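Local coordinates for protein putative regulator (Escherichia coli O6, PDB 3HFI) that is probably a transcriptional regulator whose UTRA domain is expected to bind a small-molecule effector and so modulate DNA binding, at residues P79-E83 / I84-Q88; N90-P93 / T94-S97. All blocks are in the same frame, centred on the assembly; numbering follows the deposited sequence.

Contact 1 of 2, residues P79-E83 / I84-Q88; sequences PGIVE and IDFNQ
Ile81, the first residue of a single 3-10 turn (81-83), meets Phe86 further along the loop that joins strand 65-73 to helix 91-99 of the UTRA domain. Two backbone bonds shape the turn: Glu83 N donates to Gly80 O, and one residue on Ile84 N reaches Ile81 O over 3.3 Å. The second is straight at the hydrogen, 163°, yet the donor stands well above the carbonyl plane, clear of the lone pairs. Beyond the turn, Asp85 OD1 accepts from Asn87 N at 2.9 Å, an Asx turn that bends the chain again.

The apolar part is built around the phenyl ring. Ile81 CG1, swung away from its own backbone N (chi1 -172°), comes up in the plane of the ring at its edge, the two side chains crossing at about a right angle. One face of the ring is covered by Ile84 CG2, 3.3 Å above the plane and offset toward the rim. Ile81 and Phe86 are both buried; Leu53 and Leu55 of strand 51-60 pack against them, respectively. At the closest point between the two side chains, Ile81 CD1 lies 3.5 Å from Phe86 CZ.

Contact 2 of 2, residues N90-P93 / T94-S97; sequences NLFP and TIES
Residues 91-97 are the first two turns of helix 91-99, with Asn90 at the N-cap; i to i+4 bonds run from Thr94 N to Asn90 O, Ile95 N to Leu91 O, Glu96 N to Phe92 O and Ser97 N to Pro93 O. Proline is readily accommodated here, since in the first turn its missing N-H costs no helical bond. Two hydroxyls fold back onto the same kind of acceptor. Thr94 OG1, anti to its carbonyl carbon (chi1 -56°), donates to Asn90 O at a very short 2.5 Å; Thr94 N binds that oxygen too, from the opposite face of the carbonyl plane. The contribution of Asn90 here is the carbonyl and not the side chain. One turn on, Ser97 OG repeats the arrangement, lying 3.1 Å from Pro93 O and above the carbonyl plane, so this oxygen likewise takes two donors from one residue. Glu96 OE2 accepts a hydrogen bond from the backbone N of Ile103.

On the buried side, Ile95 CD1 touches two neighbours, 3.9 Å from Leu91 CD1 and 3.9 Å from Phe92 CD1. Ile95 and Phe92 run side by side, pointing the same way, while Leu91 CG sits over the centre of the phenyl ring, 4.2 Å above its plane. Phe92 packs on Leu160 and Pro93 on Lys157, both of the second subunit. The apolar side of the helix rests on the sheet: Leu91 packs on strands 51-60 and 65-73, Phe92 and Ile95 on strand 144-153.

How the contacts relate
Contact 1 closes just before contact 2 opens, in one run of chain that leaves strand 65-73, passes through the loop and enters helix 91-99. Their centres are about 9 Å apart, on the same side of the chain's centre, and they touch directly: Phe86 CE2 packs on Thr94 CB at 3.7 Å, and Ile81 CD1 on Ile95 CG1 at the same distance. The loop of 79-88 and the helix therefore share one apolar layer against the six-stranded antiparallel sheet, with strand 51-60 beneath both. They differ at the outer side: only contact 2 reaches the second subunit, so this connection between strands 65-73 and 105-114 also contributes to the dimer interface.

Contact 1 of 2, residues P79-E83 / I84-Q88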
# COMPACT_ATOMS: atom_id res chain seq x y z
N PRO A 79 8.17 -8.71 -21.47
CA PRO A 79 9.26 -8.80 -22.45
C PRO A 79 10.13 -7.56 -22.33
O PRO A 79 9.61 -6.43 -22.48
CB PRO A 79 8.53 -8.86 -23.80
CG PRO A 79 7.13 -9.39 -23.47
CD PRO A 79 6.84 -8.81 -22.12
N GLY A 80 11.41 -7.79 -21.97
CA GLY A 80 12.47 -6.76 -21.96
C GLY A 80 12.93 -6.30 -20.59
O GLY A 80 13.95 -5.57 -20.49
N ILE A 81 12.22 -6.73 -19.55
CA ILE A 81 12.40 -6.16 -18.21
C ILE A 81 13.79 -6.49 -17.66
O ILE A 81 14.35 -5.74 -16.83
CB ILE A 81 11.31 -6.71 -17.21
CG1 ILE A 81 11.37 -5.98 -15.85
CG2 ILE A 81 11.43 -8.26 -17.04
CD1 ILE A 81 10.28 -4.94 -15.56
N VAL A 82 14.31 -7.63 -18.09
CA VAL A 82 15.61 -8.05 -17.60
C VAL A 82 16.71 -7.10 -18.11
O VAL A 82 17.77 -7.05 -17.49
CB VAL A 82 15.98 -9.54 -17.96
CG1 VAL A 82 14.98 -10.50 -17.35
CG2 VAL A 82 16.10 -9.71 -19.43
N GLU A 83 16.46 -6.33 -19.17
CA GLU A 83 17.48 -5.45 -19.74
C GLU A 83 17.45 -4.07 -19.15
O GLU A 83 18.33 -3.28 -19.47
CB GLU A 83 17.32 -5.35 -21.24
CG GLU A 83 17.69 -6.64 -21.97
CD GLU A 83 16.76 -6.93 -23.16
OE1 GLU A 83 16.10 -8.02 -23.19
OE2 GLU A 83 16.68 -6.06 -24.06
N ILE A 84 16.48 -3.75 -18.31
CA ILE A 84 16.34 -2.39 -17.75
C ILE A 84 17.40 -2.11 -16.65
O ILE A 84 17.80 -3.00 -15.93
CB ILE A 84 14.85 -2.15 -17.19
CG1 ILE A 84 13.80 -2.40 -18.29
CG2 ILE A 84 14.64 -0.76 -16.65
CD1 ILE A 84 13.98 -1.57 -19.53
N ASP A 85 17.85 -0.86 -16.54
CA ASP A 85 18.61 -0.40 -15.37
C ASP A 85 17.65 0.37 -14.46
O ASP A 85 17.30 1.53 -14.72
CB ASP A 85 19.83 0.49 -15.76
CG ASP A 85 20.67 0.97 -14.51
OD1 ASP A 85 20.41 0.56 -13.33
OD2 ASP A 85 21.60 1.77 -14.72
N PHE A 86 17.28 -0.25 -13.36
CA PHE A 86 16.35 0.36 -12.45
C PHE A 86 17.02 1.31 -11.44
O PHE A 86 16.36 1.78 -10.49
CB PHE A 86 15.51 -0.71 -11.75
CG PHE A 86 14.59 -1.47 -12.69
CD1 PHE A 86 14.85 -2.80 -13.01
CD2 PHE A 86 13.47 -0.84 -13.24
CE1 PHE A 86 14.00 -3.51 -13.86
CE2 PHE A 86 12.61 -1.55 -14.09
CZ PHE A 86 12.88 -2.87 -14.41
N ASN A 87 18.31 1.60 -11.62
CA ASN A 87 18.90 2.82 -11.07
C ASN A 87 18.50 4.02 -11.94
O ASN A 87 18.59 5.17 -11.52
CB ASN A 87 20.44 2.71 -10.99
CG ASN A 87 20.92 1.88 -9.79
OD1 ASN A 87 21.75 0.97 -9.94
ND2 ASN A 87 20.40 2.18 -8.62
N GLN A 88 18.06 3.72 -13.17
CA GLN A 88 17.69 4.75 -14.16
C GLN A 88 16.18 4.77 -14.52
O GLN A 88 15.71 5.69 -15.18
CB GLN A 88 18.52 4.54 -15.46
CG GLN A 88 20.00 4.93 -15.38
CD GLN A 88 20.18 6.43 -15.20
OE1 GLN A 88 19.84 6.98 -14.14
NE2 GLN A 88 20.72 7.11 -16.23

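Contact 2 of 2, residues N90-P93 / T94-S97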
# COMPACT_ATOMS: atom_id res chain seq x y z
N ASN A 90 12.01 3.60 -13.15
CA ASN A 90 11.13 3.20 -12.03
C ASN A 90 10.48 1.83 -12.31
O ASN A 90 10.06 1.55 -13.44
CB ASN A 90 10.05 4.25 -11.81
CG ASN A 90 10.62 5.62 -11.52
OD1 ASN A 90 10.25 6.61 -12.16
ND2 ASN A 90 11.54 5.68 -10.55
N LEU A 91 10.40 1.00 -11.28
CA LEU A 91 10.07 -0.40 -11.50
C LEU A 91 8.66 -0.57 -12.04
O LEU A 91 8.49 -1.14 -13.09
CB LEU A 91 10.22 -1.21 -10.20
CG LEU A 91 9.81 -2.65 -10.28
CD1 LEU A 91 10.54 -3.43 -11.43
CD2 LEU A 91 10.09 -3.27 -8.93
N PHE A 92 7.67 -0.04 -11.34
CA PHE A 92 6.29 -0.33 -11.68
C PHE A 92 5.78 0.36 -12.96
O PHE A 92 5.14 -0.31 -13.78
CB PHE A 92 5.42 -0.15 -10.46
CG PHE A 92 5.69 -1.19 -9.42
CD1 PHE A 92 5.20 -2.49 -9.56
CD2 PHE A 92 6.52 -0.93 -8.34
CE1 PHE A 92 5.49 -3.49 -8.63
CE2 PHE A 92 6.79 -1.94 -7.38
CZ PHE A 92 6.27 -3.20 -7.55
N PRO A 93 6.16 1.62 -13.19
CA PRO A 93 5.93 2.20 -14.50
C PRO A 93 6.51 1.38 -15.61
O PRO A 93 5.88 1.26 -16.66
CB PRO A 93 6.65 3.55 -14.41
CG PRO A 93 6.51 3.92 -12.94
CD PRO A 93 6.71 2.59 -12.24
N THR A 94 7.68 0.78 -15.39
CA THR A 94 8.33 -0.01 -16.41
C THR A 94 7.60 -1.33 -16.67
O THR A 94 7.52 -1.79 -17.81
CB THR A 94 9.83 -0.27 -16.08
OG1 THR A 94 10.52 0.98 -15.88
CG2 THR A 94 10.52 -1.03 -17.19
N ILE A 95 7.13 -1.97 -15.62
CA ILE A 95 6.30 -3.17 -15.71
C ILE A 95 5.09 -2.83 -16.59
O ILE A 95 4.79 -3.55 -17.54
CB ILE A 95 5.93 -3.66 -14.28
CG1 ILE A 95 7.18 -4.27 -13.61
CG2 ILE A 95 4.73 -4.61 -14.26
CD1 ILE A 95 6.98 -4.75 -12.13
N GLU A 96 4.48 -1.66 -16.34
CA GLU A 96 3.28 -1.26 -17.06
C GLU A 96 3.57 -0.99 -18.52
O GLU A 96 2.85 -1.51 -19.35
CB GLU A 96 2.58 -0.06 -16.39
CG GLU A 96 1.88 -0.41 -15.07
CD GLU A 96 0.98 0.68 -14.58
OE1 GLU A 96 1.25 1.84 -14.94
OE2 GLU A 96 -0.04 0.43 -13.90
N SER A 97 4.63 -0.25 -18.85
CA SER A 97 4.99 -0.04 -20.23
C SER A 97 5.28 -1.29 -21.02
O SER A 97 4.79 -1.45 -22.14
CB SER A 97 6.25 0.84 -20.41
OG SER A 97 6.21 2.03 -19.65